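Local coordinates for ABC-type branched-chain amino acid transport systems periplasmic component-like protein (Thermomonospora curvata, PDB 4N03) that probably serves as the substrate-binding component of an ABC transporter, holding a fatty acid, here palmitic acid, for uptake into the cell, at residues Glu221-Ile226 with Met247-Leu252; Ser91-Leu96 with Gln117-Asp122; Tyr140-Gly145 with Lys364-Lys369; Gly44-Leu49 with Ala230-Ala235. All coordinates share one frame; numbering follows the deposited sequence.

Interaction 1 (Glu221-Ile226 with Met247-Leu252); sequences EKVDAI and MKQPIL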
loop_
_atom_site.group_PDB
_atom_site.type_symbol
_atom_site.label_atom_id
_atom_site.label_comp_id
_atom_site.label_asym_id
_atom_site.label_seq_id
_atom_site.Cartn_x
_atom_site.Cartn_y
_atom_site.Cartn_z
ATOM N N GLU A 221 13.538 13.698 -24.107
ATOM C CA GLU A 221 14.651 12.946 -23.568
ATOM C C GLU A 221 14.881 11.590 -24.200
ATOM O O GLU A 221 15.903 10.916 -23.883
ATOM C CB GLU A 221 14.488 12.810 -22.078
ATOM C CG GLU A 221 14.841 14.041 -21.317
ATOM C CD GLU A 221 16.352 14.251 -21.157
ATOM O OE1 GLU A 221 17.163 13.306 -21.024
ATOM O OE2 GLU A 221 16.712 15.393 -21.091
ATOM N N LYS A 222 13.979 11.150 -25.051
ATOM C CA LYS A 222 14.114 9.892 -25.744
ATOM C C LYS A 222 14.292 8.738 -24.758
ATOM O O LYS A 222 15.159 7.881 -24.890
ATOM C CB LYS A 222 15.231 9.952 -26.777
ATOM C CG LYS A 222 15.054 11.053 -27.814
ATOM C CD LYS A 222 16.195 11.046 -28.836
ATOM C CE LYS A 222 15.949 12.046 -29.954
ATOM N NZ LYS A 222 16.881 11.890 -31.112
ATOM N N VAL A 223 13.443 8.690 -23.748
ATOM C CA VAL A 223 13.547 7.610 -22.777
ATOM C C VAL A 223 13.167 6.271 -23.424
ATOM O O VAL A 223 12.453 6.221 -24.429
ATOM C CB VAL A 223 12.671 7.873 -21.525
ATOM C CG1 VAL A 223 13.049 9.186 -20.869
ATOM C CG2 VAL A 223 11.179 7.815 -21.832
ATOM N N ASP A 224 13.611 5.187 -22.833
ATOM C CA ASP A 224 13.301 3.843 -23.261
ATOM C C ASP A 224 12.224 3.170 -22.438
ATOM O O ASP A 224 11.656 2.182 -22.896
ATOM C CB ASP A 224 14.575 3.037 -23.243
ATOM C CG ASP A 224 15.621 3.657 -24.142
ATOM O OD1 ASP A 224 15.422 3.601 -25.384
ATOM O OD2 ASP A 224 16.635 4.214 -23.641
ATOM N N ALA A 225 11.970 3.679 -21.251
ATOM C CA ALA A 225 10.920 3.154 -20.399
ATOM C C ALA A 225 10.476 4.280 -19.534
ATOM O O ALA A 225 11.240 5.199 -19.227
ATOM C CB ALA A 225 11.424 1.982 -19.541
ATOM N N ILE A 226 9.200 4.245 -19.138
ATOM C CA ILE A 226 8.566 5.288 -18.337
ATOM C C ILE A 226 8.165 4.671 -17.026
ATOM O O ILE A 226 7.408 3.693 -17.022
ATOM C CB ILE A 226 7.325 5.864 -19.049
ATOM C CG1 ILE A 226 7.715 6.487 -20.404
ATOM C CG2 ILE A 226 6.614 6.868 -18.165
ATOM C CD1 ILE A 226 6.518 6.796 -21.293
HETATM N N MSE A 247 4.057 6.926 -28.612
HETATM C CA MSE A 247 5.170 6.409 -27.789
HETATM C C MSE A 247 4.905 4.954 -27.541
HETATM O O MSE A 247 3.766 4.540 -27.212
HETATM C CB MSE A 247 5.248 7.171 -26.480
HETATM C CG MSE A 247 5.619 8.607 -26.809
HETATM SE SE MSE A 247 5.829 9.674 -25.203
HETATM C CE MSE A 247 7.583 9.099 -24.592
ATOM N N LYS A 248 5.953 4.152 -27.656
ATOM C CA LYS A 248 5.825 2.707 -27.482
ATOM C C LYS A 248 6.571 2.157 -26.275
ATOM O O LYS A 248 6.534 0.967 -26.018
ATOM C CB LYS A 248 6.268 1.959 -28.736
ATOM C CG LYS A 248 5.525 2.366 -30.010
ATOM C CD LYS A 248 4.013 2.149 -29.912
ATOM C CE LYS A 248 3.233 2.615 -31.151
ATOM N NZ LYS A 248 1.805 2.361 -30.859
ATOM N N GLN A 249 7.165 3.035 -25.491
ATOM C CA GLN A 249 7.926 2.595 -24.320
ATOM C C GLN A 249 7.030 1.901 -23.326
ATOM O O GLN A 249 5.900 2.364 -23.089
ATOM C CB GLN A 249 8.557 3.804 -23.649
ATOM C CG GLN A 249 9.620 4.556 -24.449
ATOM C CD GLN A 249 9.106 5.667 -25.326
ATOM O OE1 GLN A 249 7.953 5.639 -25.757
ATOM N NE2 GLN A 249 9.923 6.670 -25.567
ATOM N N PRO A 250 7.498 0.878 -22.659
ATOM C CA PRO A 250 6.702 0.332 -21.561
ATOM C C PRO A 250 6.578 1.330 -20.419
ATOM O O PRO A 250 7.496 2.150 -20.184
ATOM C CB PRO A 250 7.529 -0.881 -21.134
ATOM C CG PRO A 250 8.923 -0.477 -21.398
ATOM C CD PRO A 250 8.835 0.269 -22.711
ATOM N N ILE A 251 5.458 1.242 -19.702
ATOM C CA ILE A 251 5.194 1.987 -18.498
ATOM C C ILE A 251 5.181 1.065 -17.319
ATOM O O ILE A 251 4.505 0.031 -17.360
ATOM C CB ILE A 251 3.868 2.788 -18.585
ATOM C CG1 ILE A 251 3.921 3.802 -19.726
ATOM C CG2 ILE A 251 3.590 3.486 -17.290
ATOM C CD1 ILE A 251 2.575 4.368 -20.131
ATOM N N LEU A 252 5.919 1.391 -16.264
ATOM C CA LEU A 252 5.969 0.629 -15.028
ATOM C C LEU A 252 5.596 1.529 -13.889
ATOM O O LEU A 252 6.272 2.532 -13.641
ATOM C CB LEU A 252 7.380 0.062 -14.820
ATOM C CG LEU A 252 7.614 -0.702 -13.521
ATOM C CD1 LEU A 252 6.801 -1.981 -13.497
ATOM C CD2 LEU A 252 9.094 -0.927 -13.305
#

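Interaction 2 (Ser91-Leu96 with Gln117-Asp122); sequences SIYTEL and QRIESD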
loop_
_atom_site.group_PDB
_atom_site.type_symbol
_atom_site.label_atom_id
_atom_site.label_comp_id
_atom_site.label_asym_id
_atom_site.label_seq_id
_atom_site.Cartn_x
_atom_site.Cartn_y
_atom_site.Cartn_z
ATOM N N SER A 91 -4.222 16.783 12.117
ATOM C CA SER A 91 -5.417 17.191 12.819
ATOM C C SER A 91 -6.282 15.973 13.183
ATOM O O SER A 91 -6.750 15.843 14.308
ATOM C CB SER A 91 -6.205 18.165 11.932
ATOM O OG SER A 91 -7.345 18.647 12.613
ATOM N N ILE A 92 -6.472 15.058 12.216
ATOM C CA ILE A 92 -7.232 13.831 12.461
ATOM C C ILE A 92 -6.556 12.981 13.517
ATOM O O ILE A 92 -7.182 12.515 14.428
ATOM C CB ILE A 92 -7.427 13.020 11.180
ATOM C CG1 ILE A 92 -8.503 13.721 10.333
ATOM C CG2 ILE A 92 -7.807 11.569 11.477
ATOM C CD1 ILE A 92 -8.548 13.320 8.877
ATOM N N TYR A 93 -5.222 12.835 13.418
ATOM C CA TYR A 93 -4.513 12.046 14.399
ATOM C C TYR A 93 -4.799 12.593 15.796
ATOM O O TYR A 93 -5.071 11.847 16.725
ATOM C CB TYR A 93 -3.008 12.014 14.095
ATOM C CG TYR A 93 -2.251 11.149 15.072
ATOM C CD1 TYR A 93 -1.769 11.687 16.258
ATOM C CD2 TYR A 93 -2.133 9.794 14.887
ATOM C CE1 TYR A 93 -1.143 10.880 17.200
ATOM C CE2 TYR A 93 -1.494 8.989 15.818
ATOM C CZ TYR A 93 -0.998 9.544 16.975
ATOM O OH TYR A 93 -0.406 8.728 17.896
ATOM N N THR A 94 -4.737 13.895 15.960
ATOM C CA THR A 94 -4.896 14.458 17.305
ATOM C C THR A 94 -6.341 14.307 17.790
ATOM O O THR A 94 -6.567 14.271 19.000
ATOM C CB THR A 94 -4.470 15.897 17.356
ATOM O OG1 THR A 94 -5.313 16.637 16.530
ATOM C CG2 THR A 94 -3.095 16.113 16.874
ATOM N N GLU A 95 -7.300 14.183 16.876
ATOM C CA GLU A 95 -8.703 13.921 17.237
ATOM C C GLU A 95 -8.972 12.472 17.614
ATOM O O GLU A 95 -9.992 12.151 18.265
ATOM C CB GLU A 95 -9.603 14.210 16.053
ATOM C CG GLU A 95 -9.720 15.633 15.588
ATOM C CD GLU A 95 -10.695 15.713 14.420
ATOM O OE1 GLU A 95 -10.272 15.617 13.229
ATOM O OE2 GLU A 95 -11.915 15.786 14.689
ATOM N N LEU A 96 -8.109 11.570 17.170
ATOM C CA LEU A 96 -8.326 10.166 17.422
ATOM C C LEU A 96 -7.449 9.646 18.529
ATOM O O LEU A 96 -7.807 8.638 19.119
ATOM C CB LEU A 96 -7.970 9.339 16.183
ATOM C CG LEU A 96 -8.845 9.503 14.964
ATOM C CD1 LEU A 96 -8.205 8.708 13.835
ATOM C CD2 LEU A 96 -10.234 9.011 15.267
ATOM N N GLN A 117 6.449 11.060 14.883
ATOM C CA GLN A 117 6.902 11.322 16.235
ATOM C C GLN A 117 5.799 11.109 17.274
ATOM O O GLN A 117 6.041 10.583 18.357
ATOM C CB GLN A 117 7.441 12.758 16.363
ATOM C CG GLN A 117 8.796 12.996 15.827
ATOM C CD GLN A 117 9.303 14.397 16.125
ATOM O OE1 GLN A 117 8.911 15.326 15.480
ATOM N NE2 GLN A 117 10.169 14.529 17.120
ATOM N N ARG A 118 4.594 11.547 16.948
ATOM C CA ARG A 118 3.485 11.332 17.865
ATOM C C ARG A 118 3.124 9.835 18.025
ATOM O O ARG A 118 2.842 9.372 19.121
ATOM C CB ARG A 118 2.255 12.065 17.361
ATOM C CG ARG A 118 2.340 13.572 17.506
ATOM C CD ARG A 118 1.048 14.158 16.959
ATOM N NE ARG A 118 1.059 15.607 16.924
ATOM C CZ ARG A 118 1.563 16.337 15.939
ATOM N NH1 ARG A 118 2.144 15.741 14.879
ATOM N NH2 ARG A 118 1.483 17.678 16.008
ATOM N N ILE A 119 3.188 9.106 16.925
ATOM C CA ILE A 119 2.936 7.663 16.955
ATOM C C ILE A 119 3.887 7.003 17.914
ATOM O O ILE A 119 3.518 6.165 18.751
ATOM C CB ILE A 119 3.032 7.074 15.537
ATOM C CG1 ILE A 119 1.755 7.365 14.757
ATOM C CG2 ILE A 119 3.290 5.576 15.568
ATOM C CD1 ILE A 119 1.896 7.085 13.275
ATOM N N GLU A 120 5.162 7.430 17.835
ATOM C CA GLU A 120 6.175 6.823 18.696
ATOM C C GLU A 120 5.908 7.163 20.182
ATOM O O GLU A 120 5.959 6.289 21.059
ATOM C CB GLU A 120 7.564 7.284 18.293
ATOM C CG GLU A 120 8.674 6.541 19.020
ATOM C CD GLU A 120 8.902 5.119 18.422
ATOM O OE1 GLU A 120 8.702 4.933 17.184
ATOM O OE2 GLU A 120 9.289 4.211 19.162
ATOM N N SER A 121 5.585 8.430 20.435
ATOM C CA SER A 121 5.337 8.878 21.789
ATOM C C SER A 121 4.120 8.208 22.381
ATOM O O SER A 121 4.074 7.841 23.546
ATOM C CB SER A 121 5.166 10.394 21.801
ATOM O OG SER A 121 4.959 10.862 23.122
ATOM N N ASP A 122 3.105 8.034 21.548
ATOM C CA ASP A 122 1.807 7.462 21.942
ATOM C C ASP A 122 1.828 5.935 21.974
ATOM O O ASP A 122 0.903 5.311 22.479
ATOM C CB ASP A 122 0.712 7.950 20.996
ATOM C CG ASP A 122 0.371 9.399 21.175
ATOM O OD1 ASP A 122 0.657 9.979 22.259
ATOM O OD2 ASP A 122 -0.225 9.951 20.253
#

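Interaction 3 (Tyr140-Gly145 with Lys364-Lys369); sequences YIQVTG and KPATRK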
loop_
_atom_site.group_PDB
_atom_site.type_symbol
_atom_site.label_atom_id
_atom_site.label_comp_id
_atom_site.label_asym_id
_atom_site.label_seq_id
_atom_site.Cartn_x
_atom_site.Cartn_y
_atom_site.Cartn_z
ATOM N N TYR A 140 6.324 0.731 16.349
ATOM C CA TYR A 140 4.869 0.863 16.343
ATOM C C TYR A 140 4.262 0.929 14.973
ATOM O O TYR A 140 3.018 0.835 14.859
ATOM C CB TYR A 140 4.467 2.064 17.187
ATOM C CG TYR A 140 4.899 1.885 18.583
ATOM C CD1 TYR A 140 4.210 1.042 19.414
ATOM C CD2 TYR A 140 6.058 2.471 19.070
ATOM C CE1 TYR A 140 4.597 0.806 20.701
ATOM C CE2 TYR A 140 6.477 2.187 20.398
ATOM C CZ TYR A 140 5.717 1.325 21.167
ATOM O OH TYR A 140 6.031 1.032 22.484
ATOM N N ILE A 141 5.053 1.057 13.915
ATOM C CA ILE A 141 4.535 1.156 12.554
ATOM C C ILE A 141 4.875 -0.094 11.806
ATOM O O ILE A 141 6.056 -0.441 11.714
ATOM C CB ILE A 141 5.061 2.390 11.821
ATOM C CG1 ILE A 141 4.713 3.661 12.597
ATOM C CG2 ILE A 141 4.501 2.399 10.409
ATOM C CD1 ILE A 141 5.324 4.925 12.014
ATOM N N GLN A 142 3.877 -0.835 11.324
ATOM C CA GLN A 142 4.155 -1.970 10.450
ATOM C C GLN A 142 4.021 -1.587 9.015
ATOM O O GLN A 142 2.894 -1.435 8.512
ATOM C CB GLN A 142 3.196 -3.118 10.741
ATOM C CG GLN A 142 3.430 -4.318 9.828
ATOM C CD GLN A 142 4.832 -4.880 10.091
ATOM O OE1 GLN A 142 5.125 -5.283 11.210
ATOM N NE2 GLN A 142 5.663 -4.930 9.076
ATOM N N VAL A 143 5.146 -1.481 8.321
ATOM C CA VAL A 143 5.116 -1.318 6.879
ATOM C C VAL A 143 4.921 -2.695 6.299
ATOM O O VAL A 143 5.687 -3.603 6.536
ATOM C CB VAL A 143 6.412 -0.686 6.356
ATOM C CG1 VAL A 143 6.291 -0.533 4.844
ATOM C CG2 VAL A 143 6.675 0.666 7.023
ATOM N N THR A 144 3.795 -2.886 5.613
ATOM C CA THR A 144 3.494 -4.206 5.059
ATOM C C THR A 144 4.228 -4.425 3.744
ATOM O O THR A 144 4.740 -3.469 3.167
ATOM C CB THR A 144 1.992 -4.355 4.846
ATOM O OG1 THR A 144 1.552 -3.322 3.976
ATOM C CG2 THR A 144 1.225 -4.275 6.180
ATOM N N GLY A 145 4.327 -5.641 3.277
ATOM C CA GLY A 145 4.857 -5.902 1.958
ATOM C C GLY A 145 6.295 -5.415 1.803
ATOM O O GLY A 145 7.102 -5.486 2.750
ATOM N N LYS A 364 14.030 -3.280 8.133
ATOM C CA LYS A 364 14.125 -3.751 6.749
ATOM C C LYS A 364 12.705 -4.135 6.318
ATOM O O LYS A 364 11.853 -4.262 7.195
ATOM C CB LYS A 364 15.087 -4.950 6.669
ATOM C CG LYS A 364 14.712 -6.109 7.564
ATOM C CD LYS A 364 15.874 -7.071 7.869
ATOM C CE LYS A 364 15.731 -7.640 9.301
ATOM N NZ LYS A 364 16.645 -8.646 9.950
ATOM N N PRO A 365 12.491 -4.326 5.039
ATOM C CA PRO A 365 11.107 -4.620 4.624
ATOM C C PRO A 365 10.652 -5.992 5.114
ATOM O O PRO A 365 11.422 -6.926 5.246
ATOM C CB PRO A 365 11.216 -4.604 3.103
ATOM C CG PRO A 365 12.396 -3.690 2.833
ATOM C CD PRO A 365 13.357 -4.065 3.888
ATOM N N ALA A 366 9.335 -6.101 5.331
ATOM C CA ALA A 366 8.681 -7.318 5.778
ATOM C C ALA A 366 8.772 -8.464 4.768
ATOM O O ALA A 366 8.665 -9.606 5.171
ATOM C CB ALA A 366 7.249 -7.010 6.086
ATOM N N THR A 367 8.955 -8.137 3.510
ATOM C CA THR A 367 9.293 -9.038 2.435
ATOM C C THR A 367 9.990 -8.230 1.327
ATOM O O THR A 367 9.851 -7.010 1.303
ATOM C CB THR A 367 8.061 -9.785 1.895
ATOM O OG1 THR A 367 8.450 -10.602 0.819
ATOM C CG2 THR A 367 6.967 -8.833 1.412
ATOM N N ARG A 368 10.677 -8.902 0.442
ATOM C CA ARG A 368 11.273 -8.282 -0.752
ATOM C C ARG A 368 10.766 -8.867 -2.049
ATOM O O ARG A 368 11.372 -8.683 -3.089
ATOM C CB ARG A 368 12.816 -8.257 -0.702
ATOM C CG ARG A 368 13.325 -7.509 0.480
ATOM C CD ARG A 368 14.823 -7.275 0.381
ATOM N NE ARG A 368 15.314 -6.775 1.637
ATOM C CZ ARG A 368 16.502 -6.134 1.771
ATOM N NH1 ARG A 368 17.204 -5.794 0.708
ATOM N NH2 ARG A 368 16.851 -5.787 2.963
ATOM N N LYS A 369 9.583 -9.547 -1.990
ATOM C CA LYS A 369 9.009 -10.162 -3.167
ATOM C C LYS A 369 7.943 -9.233 -3.799
ATOM O O LYS A 369 7.037 -8.751 -3.122
ATOM C CB LYS A 369 8.386 -11.485 -2.787
ATOM C CG LYS A 369 9.398 -12.465 -2.261
ATOM C CD LYS A 369 8.925 -13.876 -2.116
ATOM C CE LYS A 369 10.005 -14.716 -1.457
ATOM N NZ LYS A 369 10.236 -14.354 -0.014
HETATM O O HOH W 1 7.945 -3.722 4.773
#

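Interaction 4 (Gly44-Leu49 with Ala230-Ala235); sequences GVYAPL and AGPQQA. With PLM (palmitic acid), chain B.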
loop_
_atom_site.group_PDB
_atom_site.type_symbol
_atom_site.label_atom_id
_atom_site.label_comp_id
_atom_site.label_asym_id
_atom_site.label_seq_id
_atom_site.Cartn_x
_atom_site.Cartn_y
_atom_site.Cartn_z
ATOM N N GLY A 44 -9.648 12.622 -2.286
ATOM C CA GLY A 44 -8.541 13.070 -3.108
ATOM C C GLY A 44 -8.146 12.103 -4.170
ATOM O O GLY A 44 -8.949 11.278 -4.634
ATOM N N VAL A 45 -6.858 12.150 -4.549
ATOM C CA VAL A 45 -6.367 11.332 -5.647
ATOM C C VAL A 45 -6.550 9.825 -5.403
ATOM O O VAL A 45 -6.590 9.078 -6.338
ATOM C CB VAL A 45 -4.930 11.711 -6.002
ATOM C CG1 VAL A 45 -3.983 11.239 -4.933
ATOM C CG2 VAL A 45 -4.512 11.105 -7.368
ATOM N N TYR A 46 -6.607 9.406 -4.147
ATOM C CA TYR A 46 -6.776 7.983 -3.840
ATOM C C TYR A 46 -8.196 7.596 -3.421
ATOM O O TYR A 46 -8.390 6.482 -2.989
ATOM C CB TYR A 46 -5.746 7.518 -2.814
ATOM C CG TYR A 46 -4.379 7.493 -3.424
ATOM C CD1 TYR A 46 -4.089 6.607 -4.403
ATOM C CD2 TYR A 46 -3.382 8.382 -3.044
ATOM C CE1 TYR A 46 -2.851 6.559 -5.022
ATOM C CE2 TYR A 46 -2.112 8.349 -3.644
ATOM C CZ TYR A 46 -1.857 7.445 -4.631
ATOM O OH TYR A 46 -0.624 7.349 -5.200
ATOM N N ALA A 47 -9.162 8.486 -3.589
ATOM C CA ALA A 47 -10.553 8.247 -3.155
ATOM C C ALA A 47 -11.102 6.815 -3.384
ATOM O O ALA A 47 -11.583 6.233 -2.445
ATOM C CB ALA A 47 -11.492 9.270 -3.793
ATOM N N PRO A 48 -11.016 6.259 -4.605
ATOM C CA PRO A 48 -11.715 4.961 -4.738
ATOM C C PRO A 48 -10.957 3.850 -4.000
ATOM O O PRO A 48 -11.554 2.879 -3.545
ATOM C CB PRO A 48 -11.670 4.701 -6.248
ATOM C CG PRO A 48 -10.487 5.471 -6.746
ATOM C CD PRO A 48 -10.503 6.732 -5.893
ATOM N N LEU A 49 -9.626 3.988 -3.909
ATOM C CA LEU A 49 -8.797 2.978 -3.232
ATOM C C LEU A 49 -8.938 3.109 -1.732
ATOM O O LEU A 49 -9.064 2.092 -1.051
ATOM C CB LEU A 49 -7.350 3.042 -3.678
ATOM C CG LEU A 49 -7.179 2.596 -5.149
ATOM C CD1 LEU A 49 -5.854 3.084 -5.676
ATOM C CD2 LEU A 49 -7.258 1.093 -5.328
ATOM N N ALA A 230 2.702 7.653 -8.753
ATOM C CA ALA A 230 1.621 8.636 -8.638
ATOM C C ALA A 230 0.343 7.826 -8.410
ATOM O O ALA A 230 0.408 6.661 -7.978
ATOM C CB ALA A 230 1.559 9.461 -9.885
ATOM N N GLY A 231 -0.804 8.466 -8.615
ATOM C CA GLY A 231 -2.080 7.819 -8.410
ATOM C C GLY A 231 -2.776 7.556 -9.702
ATOM O O GLY A 231 -2.269 7.744 -10.810
ATOM N N PRO A 232 -4.018 7.029 -9.603
ATOM C CA PRO A 232 -4.756 6.615 -10.786
ATOM C C PRO A 232 -4.952 7.713 -11.829
ATOM O O PRO A 232 -4.770 7.480 -13.014
ATOM C CB PRO A 232 -6.104 6.122 -10.211
ATOM C CG PRO A 232 -5.786 5.661 -8.819
ATOM C CD PRO A 232 -4.704 6.627 -8.357
ATOM N N GLN A 233 -5.294 8.915 -11.377
ATOM C CA GLN A 233 -5.520 10.011 -12.307
ATOM C C GLN A 233 -4.298 10.291 -13.162
ATOM O O GLN A 233 -4.374 10.482 -14.390
ATOM C CB GLN A 233 -5.926 11.266 -11.556
ATOM C CG GLN A 233 -5.923 12.553 -12.371
ATOM C CD GLN A 233 -6.215 13.760 -11.516
ATOM O OE1 GLN A 233 -7.026 14.596 -11.885
ATOM N NE2 GLN A 233 -5.542 13.873 -10.395
ATOM N N GLN A 234 -3.114 10.323 -12.548
ATOM C CA GLN A 234 -1.868 10.564 -13.273
ATOM C C GLN A 234 -1.573 9.424 -14.221
ATOM O O GLN A 234 -1.086 9.655 -15.335
ATOM C CB GLN A 234 -0.689 10.830 -12.362
ATOM C CG GLN A 234 -0.798 12.137 -11.605
ATOM C CD GLN A 234 -1.602 12.103 -10.328
ATOM O OE1 GLN A 234 -1.843 11.046 -9.767
ATOM N NE2 GLN A 234 -1.979 13.286 -9.846
ATOM N N ALA A 235 -1.814 8.196 -13.793
ATOM C CA ALA A 235 -1.574 7.048 -14.677
ATOM C C ALA A 235 -2.431 7.121 -15.924
ATOM O O ALA A 235 -1.949 6.889 -17.031
ATOM C CB ALA A 235 -1.844 5.742 -13.950
HETATM C C1 PLM B . 1.735 6.920 -0.723
HETATM O O1 PLM B . 2.547 6.087 -0.240
HETATM O O2 PLM B . 1.578 8.087 -0.301
HETATM C C2 PLM B . 0.759 6.437 -1.771
HETATM C C3 PLM B . -0.434 5.713 -1.008
HETATM C C4 PLM B . -1.378 4.986 -1.938
HETATM C C5 PLM B . -2.528 4.365 -1.222
HETATM C C6 PLM B . -3.519 3.503 -2.033
HETATM C C7 PLM B . -3.094 2.040 -2.007
HETATM C C8 PLM B . -3.861 1.118 -2.913
HETATM C C9 PLM B . -3.652 -0.364 -2.663
HETATM C CA PLM B . -2.498 -1.011 -3.464
HETATM C CB PLM B . -2.229 -2.446 -2.858
HETATM C CC PLM B . -0.727 -2.635 -2.495
HETATM C CD PLM B . -0.463 -3.708 -1.460
HETATM C CE PLM B . 0.985 -3.916 -1.035
HETATM C CF PLM B . 1.056 -4.509 0.380
HETATM C CG PLM B . 0.943 -6.022 0.440
HETATM O O HOH W 2 -6.961 9.401 -9.002
#

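Interaction 1 (Glu221-Ile226 with Met247-Leu252)
Gln249 reaches across to the backbone of Val223: its NE2 donates to Val223 O at 2.8 Å, nearly straight at the hydrogen (166°) and with the acceptor lying in the plane of the side-chain amide, though the donor is tilted from the plane of the Val223 carbonyl. A bend at chi2 (90°) brings NE2 to Val223 O, while CG lies 3.3 Å from Val223 O and also touches Asp224 O. The Gln249 chain crosses that of Val223 at about a right angle. A leucine here would probably leave Val223 O without this donor and let the turn before the strand shift. Further on, the two chains become neighbouring parallel strands of a beta-alpha-beta unit, with helix 232-244 as the connection. Ile226 N donates to Pro250 O at 2.9 Å and Leu252 N to Ile226 O at 2.8 Å, so Ile226 is bonded on both sides of Ile251. Ile226 and Ile251 share a sheet face, CB of the former 4.0 Å from CG1 of the latter, and both rest on Leu238. Selenomethionine Met247 crosses Ile226 at about a right angle, its methyl CE 4.2 Å from Ile226 CD1. Where the two strands begin, Pro250 CG lies 4.0 Å from Ala225 CB.

Interaction 2 (Ser91-Leu96 with Gln117-Asp122)
Tyr93 spans the gap between two helices whose segment axes stay 11.7 Å apart and run nearly parallel, 16° between their directions. Its CG stands opposite the backbone N (chi1 -178°), which sends the ring straight out toward helix 109-122. At the far end the hydroxyl OH donates to Asp122 OD2 at 2.7 Å. The carboxylate meets the ring at its edge, the two planes only 7° apart, and OD2 offers its anti lone pair, the one away from the other oxygen. Asn97 ND2 also donates to that oxygen, so two donors meet at OD2 and probably stabilise its negative charge.

Arg118 and Ile119 pack against the ring obliquely. The extended Arg118 chain slides past the tyrosine in the opposite direction, bringing its CB to 3.6 Å from Tyr93 CE1 and its CD to 3.8 Å from Tyr93 CD1; the guanidinium ends near Thr94, its plane turned from that of the ring. Ile119 sets CG1 at 3.8 Å from Tyr93 CE2. Nearer the surface, Thr94 CG2 comes within 4.2 Å of Arg118 NE, while Thr94 OG1 turns back to donate to Ser91 O at 2.8 Å within its own helix.

Val115 and Met124 also touch Tyr93. Ile92 and Leu96 bear on strand 74-81, and Ile119 packs on Ile141, so the contact links helices 86-96 and 109-122 beside the parallel four-stranded sheet.

Interaction 3 (Tyr140-Gly145 with Lys364-Lys369)
Val143 O is gripped by two donors: a water at 2.9 Å and the side chain of Gln142, whose NE2 lies 2.9 Å away. The same water donates to Gly145 O and accepts from Ala366 N, each at 2.8 Å, and so ties both carbonyls of one chain to an amide of the other. Gln142 folds back on its own backbone by a bend at chi2 (63°). Its NE2 stands above the plane of the Val143 carbonyl rather than on a lone pair, although Val143 O lies close to the plane of the side-chain amide. The other end of that amide is fixed from outside, OE1 accepting from His343 NE2, which settles how the group is turned. Neither segment is helix or strand. Residues 140-145 carry the chain from strand 126-129 of the four-stranded sheet toward the lobe of the seven-stranded one, consistent with a linker between the two lobes of a leucine-binding-type protein; residues 364-369 lead into strand 370-375. Thr144, with its OG1 bonded to Trp131, touches the bound palmitic acid. Ala366 points its methyl into the other loop, CB 3.8 Å from Val143 O and near Gln142 NE2. Thr367 N makes a weak bond to Gly145 O at 3.3 Å, and Thr367 CG2 lies 3.5 Å from Gly145 C. Thr367 OG1, opposite the backbone N at chi1 178°, instead accepts from Lys369 N, forming an ST turn. A glycine here, lacking OG1 and CG2, would probably leave Lys369 N without its turn acceptor, Gly145 without this packing, and the chain before strand 370-375 freer to move.

Interaction 4 (Gly44-Leu49 with Ala230-Ala235)
A type I turn from Gly44 to Ala47 runs into helix 47-66 with Tyr46 at its N-cap position, and it faces Gly231, the N-cap residue of helix 232-244. The Tyr46 ring lies between the palmitic acid and the start of helix 232-244. C4 of the palmitic acid sits over the centre of one ring face, 3.7 Å from Tyr46 CZ, while Pro232 crosses the side chain at about a right angle with its CD 3.8 Å from Tyr46 CE1. The hydroxyl OH of Tyr46 is bonded to Ser256 OG and lies 3.0 Å from Ala230 O, close to the ring plane. Gly231 CA packs 3.7 Å from Tyr46 CE1, where a side chain would crowd both the ring and Val45. Leu49 CD1 touches Pro232 CG at 4.1 Å and also meets C8 of the palmitic acid. In the conformer given, Val45 CG2 lies 3.6 Å from Gln234 OE1, which itself accepts from Gly231 N. A water joins Val45 O to Gln233 N, in the first turn of helix 232-244. With Phe176 of strand 170-176 touching both Tyr46 and Ala230, the contact joins helix 47-66 of the four-stranded lobe to helix 232-244 of the seven-stranded lobe across the fatty-acid cleft, consistent with a closed, ligand-bound form.

Overall arrangement
Interactions 1, 3 and 4 are buried, whereas interaction 2 is partly open, with Arg118 and Thr94 exposed. Interactions 1 and 4 meet the same beta-alpha-beta unit: interaction 1 pairs its strands, and interaction 4 uses the start of its helix 232-244. Interactions 2 and 3 touch directly, Glu120 packing on Tyr140. Interactions 1 and 2 lie on opposite sides of the chain's centre, about 41 Å apart between their centres. Chemistry follows place: strand hydrogen bonds in interaction 1, a tyrosine-carboxylate bond between helices in interaction 2, a water shared by loops in interaction 3, and ring packing against the palmitic acid in interaction 4.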